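Local coordinates for hypothetical protein SA2161 (Staphylococcus aureus, PDB 1Y7R) that is of unknown function but, as a member of the GNAT family, probably transfers an acetyl group from acetyl-coenzyme A to a substrate not yet identified, at residues Ile88-Tyr91 with Ile92-Val95; Asp111-Tyr114 with Val115-Phe119; Thr27-Ala30 with Ala31-Leu35. The protein carries 4 engineered substitutions. One frame throughout, in Å; residues are numbered along the deposited sequence.

Interaction 1: Ile88-Tyr91 with Ile92-Val95; sequences IMKY and IKNV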
loop_
_atom_site.group_PDB
_atom_site.type_symbol
_atom_site.label_atom_id
_atom_site.label_comp_id
_atom_site.label_asym_id
_atom_site.label_seq_id
_atom_site.Cartn_x
_atom_site.Cartn_y
_atom_site.Cartn_z
ATOM N N ILE A 88 10.885 -1.686 11.031
ATOM C CA ILE A 88 9.884 -1.001 10.207
ATOM C C ILE A 88 9.176 0.110 10.989
ATOM O O ILE A 88 9.003 1.233 10.483
ATOM C CB ILE A 88 8.877 -2.021 9.621
ATOM C CG1 ILE A 88 9.561 -2.837 8.535
ATOM C CG2 ILE A 88 7.628 -1.336 9.082
ATOM C CD1 ILE A 88 8.674 -3.917 8.003
HETATM N N MSE A 89 8.801 -0.184 12.233
HETATM C CA MSE A 89 8.062 0.807 13.046
HETATM C C MSE A 89 8.942 1.992 13.421
HETATM O O MSE A 89 8.445 3.129 13.535
HETATM C CB MSE A 89 7.437 0.165 14.290
HETATM C CG MSE A 89 6.294 -0.805 13.992
HETATM SE SE MSE A 89 4.918 -0.100 12.735
HETATM C CE MSE A 89 5.633 -0.647 11.127
ATOM N N LYS A 90 10.234 1.732 13.620
ATOM C CA LYS A 90 11.236 2.798 13.727
ATOM C C LYS A 90 11.338 3.734 12.505
ATOM O O LYS A 90 11.366 4.971 12.657
ATOM C CB LYS A 90 12.588 2.191 14.112
ATOM C CG LYS A 90 13.677 3.226 14.302
ATOM C CD LYS A 90 14.900 2.603 14.961
ATOM C CE LYS A 90 14.960 3.046 16.411
ATOM N NZ LYS A 90 13.585 3.278 16.962
ATOM N N TYR A 91 11.382 3.155 11.306
ATOM C CA TYR A 91 11.371 3.935 10.065
ATOM C C TYR A 91 10.105 4.796 9.982
ATOM O O TYR A 91 10.165 6.005 9.758
ATOM C CB TYR A 91 11.494 3.021 8.837
ATOM C CG TYR A 91 11.175 3.811 7.607
ATOM C CD1 TYR A 91 9.913 3.749 7.036
ATOM C CD2 TYR A 91 12.095 4.726 7.101
ATOM C CE1 TYR A 91 9.585 4.541 5.930
ATOM C CE2 TYR A 91 11.783 5.499 5.986
ATOM C CZ TYR A 91 10.529 5.410 5.428
ATOM O OH TYR A 91 10.201 6.181 4.326
ATOM N N ILE A 92 8.950 4.178 10.200
ATOM C CA ILE A 92 7.682 4.910 10.034
ATOM C C ILE A 92 7.546 6.022 11.093
ATOM O O ILE A 92 7.127 7.133 10.762
ATOM C CB ILE A 92 6.478 3.961 10.047
ATOM C CG1 ILE A 92 6.561 3.007 8.837
ATOM C CG2 ILE A 92 5.167 4.775 10.006
ATOM C CD1 ILE A 92 5.511 1.863 8.848
ATOM N N LYS A 93 7.984 5.750 12.325
ATOM C CA LYS A 93 7.933 6.763 13.397
ATOM C C LYS A 93 8.712 8.021 13.025
ATOM O O LYS A 93 8.311 9.131 13.410
ATOM C CB LYS A 93 8.441 6.174 14.729
ATOM C CG LYS A 93 8.628 7.194 15.886
ATOM C CD LYS A 93 9.849 6.860 16.761
ATOM C CE LYS A 93 11.148 6.744 15.915
ATOM N NZ LYS A 93 12.420 6.886 16.695
ATOM N N ASN A 94 9.806 7.872 12.293
ATOM C CA ASN A 94 10.645 9.018 11.976
ATOM C C ASN A 94 10.106 9.838 10.791
ATOM O O ASN A 94 10.582 10.942 10.535
ATOM C CB ASN A 94 12.110 8.620 11.733
ATOM C CG ASN A 94 12.910 8.354 13.036
ATOM O OD1 ASN A 94 12.746 7.306 13.703
ATOM N ND2 ASN A 94 13.826 9.280 13.367
ATOM N N VAL A 95 9.119 9.298 10.082
ATOM C CA VAL A 95 8.508 9.990 8.921
ATOM C C VAL A 95 7.011 10.334 9.091
ATOM O O VAL A 95 6.480 11.232 8.423
ATOM C CB VAL A 95 8.764 9.218 7.596
ATOM C CG1 VAL A 95 10.262 8.993 7.384
ATOM C CG2 VAL A 95 8.022 7.882 7.574
#
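The C-terminal part of helix 80-95, the crossover helix of the beta-alpha-beta unit that joins strands 63-71 and 101-107 of the GNAT fold, carries this contact. Its backbone starts regular: I92 N donates to I88 O at 3.0 Å (N-H...O 164°), and K93 N to M89 O at 2.9 Å. Further on, the bonds from N94 N to K90 O and Y91 O, and from V95 N to Y91 O, are all weak. On the buried side I88 and I92 lie alongside each other, I88 CG2 3.8 Å from I92 CD1. The selenomethionine M89 folds back through chi2 (-48°) and chi3 (90°), which brings its terminal CE to 3.4 Å from I92 CD1, tighter than a usual carbon contact. CE1 of the Y91 ring lies obliquely 4.0 Å from V95 CG2, and the ring stacks on F40. I88 reaches I66 and I69, and V95 touches F64, so this side faces the sheet; I92 also packs on Y133 of the second subunit. On the exposed side K90 NZ and K93 NZ lie 3.8 Å apart, two like charges brought together by bent chains. V95 O accepts a hydrogen bond from K33 NZ of the second subunit; a lysine beside carbonyls near the C-terminal part of a helix would probably be favoured by the helix dipole.

Interaction 2: Asp111-Tyr114 with Val115-Phe119; sequences DKLY and VKFGF. Engineered in segment 115-119: V115 (natural residue Ala).
With CG of L113 anti to the backbone N (chi1 168°) and CG of F117 anti to its own carbonyl carbon (chi1 -66°), the two side chains converge four residues apart, L113 CD1 meeting F117 CE1 at 3.9 Å. The phenyl ring also turns an edge to the backbone, its CD1 lying 3.4 Å from L113 O. F119 sets its CB 3.9 Å from Y114 CB, and its ring holds Y114 O at the edge, in the ring plane. This is the exit from helix 110-115: a type I turn from V115 to G118, closed by G118 N to V115 O at 3.1 Å, leads toward strand 120-121. G118 has a positive phi, at which a CB would press on the preceding carbonyl. Y114 O is gripped twice, by F117 N at 3.0 Å, which stands above the carbonyl plane, 56° out of it, and weakly by F119 N at 3.4 Å. F119 and Y114 both pack on L104 of strand 101-107, while F117 leans on M85 and E86 of helix 80-95. V115, an engineered residue, touches M129 of the second subunit, and the L113 side chain is about 4 Å from a bound phosphate ion that probably comes from the crystallisation liquor.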
loop_
_atom_site.group_PDB
_atom_site.type_symbol
_atom_site.label_atom_id
_atom_site.label_comp_id
_atom_site.label_asym_id
_atom_site.label_seq_id
_atom_site.Cartn_x
_atom_site.Cartn_y
_atom_site.Cartn_z
ATOM N N ASP A 111 -1.815 -12.252 11.790
ATOM C CA ASP A 111 -2.426 -11.111 12.487
ATOM C C ASP A 111 -1.941 -10.991 13.942
ATOM O O ASP A 111 -1.852 -9.885 14.495
ATOM C CB ASP A 111 -3.968 -11.097 12.389
ATOM C CG ASP A 111 -4.633 -12.429 12.782
ATOM O OD1 ASP A 111 -3.975 -13.483 12.888
ATOM O OD2 ASP A 111 -5.871 -12.412 12.950
ATOM N N LYS A 112 -1.584 -12.122 14.550
ATOM C CA LYS A 112 -1.058 -12.105 15.922
ATOM C C LYS A 112 0.234 -11.317 16.082
ATOM O O LYS A 112 0.476 -10.718 17.152
ATOM C CB LYS A 112 -0.822 -13.523 16.432
ATOM C CG LYS A 112 -2.073 -14.374 16.510
ATOM C CD LYS A 112 -1.743 -15.699 17.190
ATOM C CE LYS A 112 -2.916 -16.672 17.108
ATOM N NZ LYS A 112 -4.208 -16.117 17.641
ATOM N N LEU A 113 1.080 -11.355 15.053
ATOM C CA LEU A 113 2.307 -10.558 15.031
ATOM C C LEU A 113 1.985 -9.051 14.966
ATOM O O LEU A 113 2.501 -8.241 15.760
ATOM C CB LEU A 113 3.168 -10.952 13.829
ATOM C CG LEU A 113 4.331 -9.981 13.558
ATOM C CD1 LEU A 113 5.294 -10.005 14.747
ATOM C CD2 LEU A 113 5.059 -10.266 12.300
ATOM N N TYR A 114 1.111 -8.668 14.043
ATOM C CA TYR A 114 0.911 -7.215 13.823
ATOM C C TYR A 114 0.172 -6.583 14.976
ATOM O O TYR A 114 0.379 -5.422 15.271
ATOM C CB TYR A 114 0.201 -6.947 12.495
ATOM C CG TYR A 114 0.924 -7.655 11.377
ATOM C CD1 TYR A 114 2.238 -7.298 11.043
ATOM C CD2 TYR A 114 0.312 -8.679 10.659
ATOM C CE1 TYR A 114 2.927 -7.972 10.032
ATOM C CE2 TYR A 114 0.982 -9.353 9.657
ATOM C CZ TYR A 114 2.282 -9.003 9.338
ATOM O OH TYR A 114 2.933 -9.673 8.295
ATOM N N VAL A 115 -0.652 -7.367 15.666
ATOM C CA VAL A 115 -1.370 -6.877 16.850
ATOM C C VAL A 115 -0.388 -6.357 17.922
ATOM O O VAL A 115 -0.687 -5.397 18.648
ATOM C CB VAL A 115 -2.315 -7.989 17.436
ATOM C CG1 VAL A 115 -2.982 -7.498 18.706
ATOM C CG2 VAL A 115 -3.373 -8.347 16.421
ATOM N N LYS A 116 0.774 -7.005 18.031
ATOM C CA LYS A 116 1.838 -6.586 18.963
ATOM C C LYS A 116 2.321 -5.149 18.753
ATOM O O LYS A 116 2.870 -4.535 19.667
ATOM C CB LYS A 116 3.065 -7.504 18.824
ATOM C CG LYS A 116 2.813 -8.932 19.211
ATOM C CD LYS A 116 4.108 -9.778 19.024
ATOM C CE LYS A 116 3.822 -11.244 19.302
ATOM N NZ LYS A 116 3.157 -11.330 20.651
ATOM N N PHE A 117 2.127 -4.637 17.536
ATOM C CA PHE A 117 2.625 -3.322 17.116
ATOM C C PHE A 117 1.510 -2.298 16.988
ATOM O O PHE A 117 1.742 -1.186 16.533
ATOM C CB PHE A 117 3.438 -3.485 15.832
ATOM C CG PHE A 117 4.683 -4.269 16.075
ATOM C CD1 PHE A 117 4.679 -5.665 15.946
ATOM C CD2 PHE A 117 5.802 -3.641 16.577
ATOM C CE1 PHE A 117 5.800 -6.406 16.272
ATOM C CE2 PHE A 117 6.956 -4.372 16.891
ATOM C CZ PHE A 117 6.946 -5.757 16.735
ATOM N N GLY A 118 0.310 -2.689 17.423
ATOM C CA GLY A 118 -0.807 -1.754 17.556
ATOM C C GLY A 118 -1.788 -1.802 16.403
ATOM O O GLY A 118 -2.779 -1.072 16.415
ATOM N N PHE A 119 -1.531 -2.668 15.426
ATOM C CA PHE A 119 -2.444 -2.810 14.268
ATOM C C PHE A 119 -3.787 -3.402 14.688
ATOM O O PHE A 119 -3.851 -4.254 15.572
ATOM C CB PHE A 119 -1.790 -3.657 13.170
ATOM C CG PHE A 119 -0.738 -2.911 12.441
ATOM C CD1 PHE A 119 -1.062 -2.178 11.302
ATOM C CD2 PHE A 119 0.571 -2.856 12.927
ATOM C CE1 PHE A 119 -0.077 -1.431 10.626
ATOM C CE2 PHE A 119 1.538 -2.086 12.263
ATOM C CZ PHE A 119 1.204 -1.367 11.121
#

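Interaction 3: Thr27-Ala30 with Ala31-Leu35; sequences TREA and AEKGL
T27 caps the N terminus of helix 28-34 and meets A31 through its backbone as well: A31 N donates to T27 O at 3.0 Å, in the carbonyl plane and nearly straight (N-H...O 167°). T27 OG1 accepts from A30 N, three residues on, at 3.0 Å, a capping bond made possible by chi1 of 63°, which swings OG1 back over the first turn. Three more i to i+4 bonds carry the helix forward, from E32 N to R28 O, K33 N to E29 O and G34 N to A30 O. The last is short, 2.8 Å, but bent (131°). The tight side is built of small residues. A31 CB lies 3.6 Å from both R28 O and T27 O, and G34, which has no side chain, passes close to A30 O; a CB there would stand only 3.2 Å from that oxygen. A30, A31 and G34 are all buried. R28, E29 and E32 are the exposed residues, and their charged ends make no bond with one another here. The partly exposed K33 sets its CG 3.1 Å from E29 O, and its chain then bends at chi3 and chi4, leading the ammonium away: E29 OE2 and K33 NZ remain 6.3 Å apart, too far for a salt bridge. E32 similarly lays its CG against R28 O. R28 and E32 lean on C15 and C11 of helix 11-20, with A31 and L35 meeting Y14 of the same helix. The second subunit borders the cap and the lysine: T27 N bonds to its S99 OG, A30 packs on its S99, E29 on its V97 and K33 on its G60, so the helix lies between helix 11-20 and the dimer partner.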
loop_
_atom_site.group_PDB
_atom_site.type_symbol
_atom_site.label_atom_id
_atom_site.label_comp_id
_atom_site.label_asym_id
_atom_site.label_seq_id
_atom_site.Cartn_x
_atom_site.Cartn_y
_atom_site.Cartn_z
ATOM N N THR A 27 8.167 -13.360 -9.721
ATOM C CA THR A 27 9.096 -13.649 -10.809
ATOM C C THR A 27 10.336 -12.811 -10.602
ATOM O O THR A 27 10.277 -11.746 -9.988
ATOM C CB THR A 27 8.497 -13.320 -12.184
ATOM O OG1 THR A 27 8.243 -11.915 -12.253
ATOM C CG2 THR A 27 7.178 -14.074 -12.383
ATOM N N ARG A 28 11.460 -13.276 -11.127
ATOM C CA ARG A 28 12.665 -12.470 -11.057
ATOM C C ARG A 28 12.512 -11.127 -11.783
ATOM O O ARG A 28 13.097 -10.114 -11.344
ATOM C CB ARG A 28 13.899 -13.276 -11.490
ATOM C CG ARG A 28 14.293 -14.304 -10.427
ATOM C CD ARG A 28 15.505 -15.099 -10.858
ATOM N NE ARG A 28 15.184 -15.992 -11.964
ATOM C CZ ARG A 28 15.550 -17.267 -11.990
ATOM N NH1 ARG A 28 15.239 -18.051 -13.015
ATOM N NH2 ARG A 28 16.243 -17.753 -10.974
ATOM N N GLU A 29 11.719 -11.103 -12.864
ATOM C CA GLU A 29 11.413 -9.852 -13.542
ATOM C C GLU A 29 10.705 -8.866 -12.603
ATOM O O GLU A 29 11.032 -7.659 -12.578
ATOM C CB GLU A 29 10.566 -10.055 -14.795
ATOM C CG GLU A 29 10.401 -8.774 -15.653
ATOM C CD GLU A 29 9.225 -8.800 -16.646
ATOM O OE1 GLU A 29 8.319 -9.665 -16.527
ATOM O OE2 GLU A 29 9.197 -7.933 -17.558
ATOM N N ALA A 30 9.716 -9.350 -11.844
ATOM C CA ALA A 30 9.015 -8.412 -10.953
ATOM C C ALA A 30 9.967 -7.913 -9.870
ATOM O O ALA A 30 9.963 -6.717 -9.525
ATOM C CB ALA A 30 7.753 -9.043 -10.318
ATOM N N ALA A 31 10.772 -8.834 -9.332
ATOM C CA ALA A 31 11.723 -8.496 -8.284
ATOM C C ALA A 31 12.739 -7.452 -8.765
ATOM O O ALA A 31 13.052 -6.491 -8.058
ATOM C CB ALA A 31 12.400 -9.764 -7.788
ATOM N N GLU A 32 13.232 -7.626 -9.985
ATOM C CA GLU A 32 14.208 -6.706 -10.565
ATOM C C GLU A 32 13.611 -5.312 -10.647
ATOM O O GLU A 32 14.258 -4.329 -10.288
ATOM C CB GLU A 32 14.574 -7.155 -11.970
ATOM C CG GLU A 32 15.573 -8.288 -12.038
ATOM C CD GLU A 32 16.014 -8.593 -13.458
ATOM O OE1 GLU A 32 15.182 -8.506 -14.395
ATOM O OE2 GLU A 32 17.203 -8.935 -13.645
ATOM N N LYS A 33 12.373 -5.228 -11.122
ATOM C CA LYS A 33 11.714 -3.950 -11.251
ATOM C C LYS A 33 11.329 -3.328 -9.902
ATOM O O LYS A 33 11.322 -2.105 -9.793
ATOM C CB LYS A 33 10.461 -4.113 -12.085
ATOM C CG LYS A 33 10.682 -4.719 -13.460
ATOM C CD LYS A 33 9.370 -4.895 -14.180
ATOM C CE LYS A 33 8.555 -3.621 -14.119
ATOM N NZ LYS A 33 9.395 -2.428 -14.451
ATOM N N GLY A 34 11.025 -4.155 -8.898
ATOM C CA GLY A 34 10.417 -3.679 -7.633
ATOM C C GLY A 34 11.403 -3.395 -6.513
ATOM O O GLY A 34 11.229 -2.450 -5.727
ATOM N N LEU A 35 12.464 -4.191 -6.425
ATOM C CA LEU A 35 13.329 -4.131 -5.230
ATOM C C LEU A 35 13.963 -2.761 -4.916
ATOM O O LEU A 35 14.078 -2.422 -3.740
ATOM C CB LEU A 35 14.413 -5.214 -5.276
ATOM C CG LEU A 35 13.939 -6.626 -4.909
ATOM C CD1 LEU A 35 14.998 -7.633 -5.297
ATOM C CD2 LEU A 35 13.613 -6.710 -3.421
#

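From the N terminus the order is interaction 3 (27-35), interaction 1 (88-95), then interaction 2 (111-119). Each is one continuous stretch that closes only a helical turn or a helix exit, and the three follow in series, without nesting or crossing. Interactions 1 and 2, with centres 16 Å apart, touch directly: M89 CG lies 3.9 Å from F117 CD2, and M89 SE the same distance from F119 CE2, which ties helix 80-95 to the loop after helix 110-115. Interaction 3 stands apart, its nearest atoms about 12 Å from interaction 1 and about 16 Å from interaction 2, on the opposite side of the chain's centre from the latter. All three reach the second subunit.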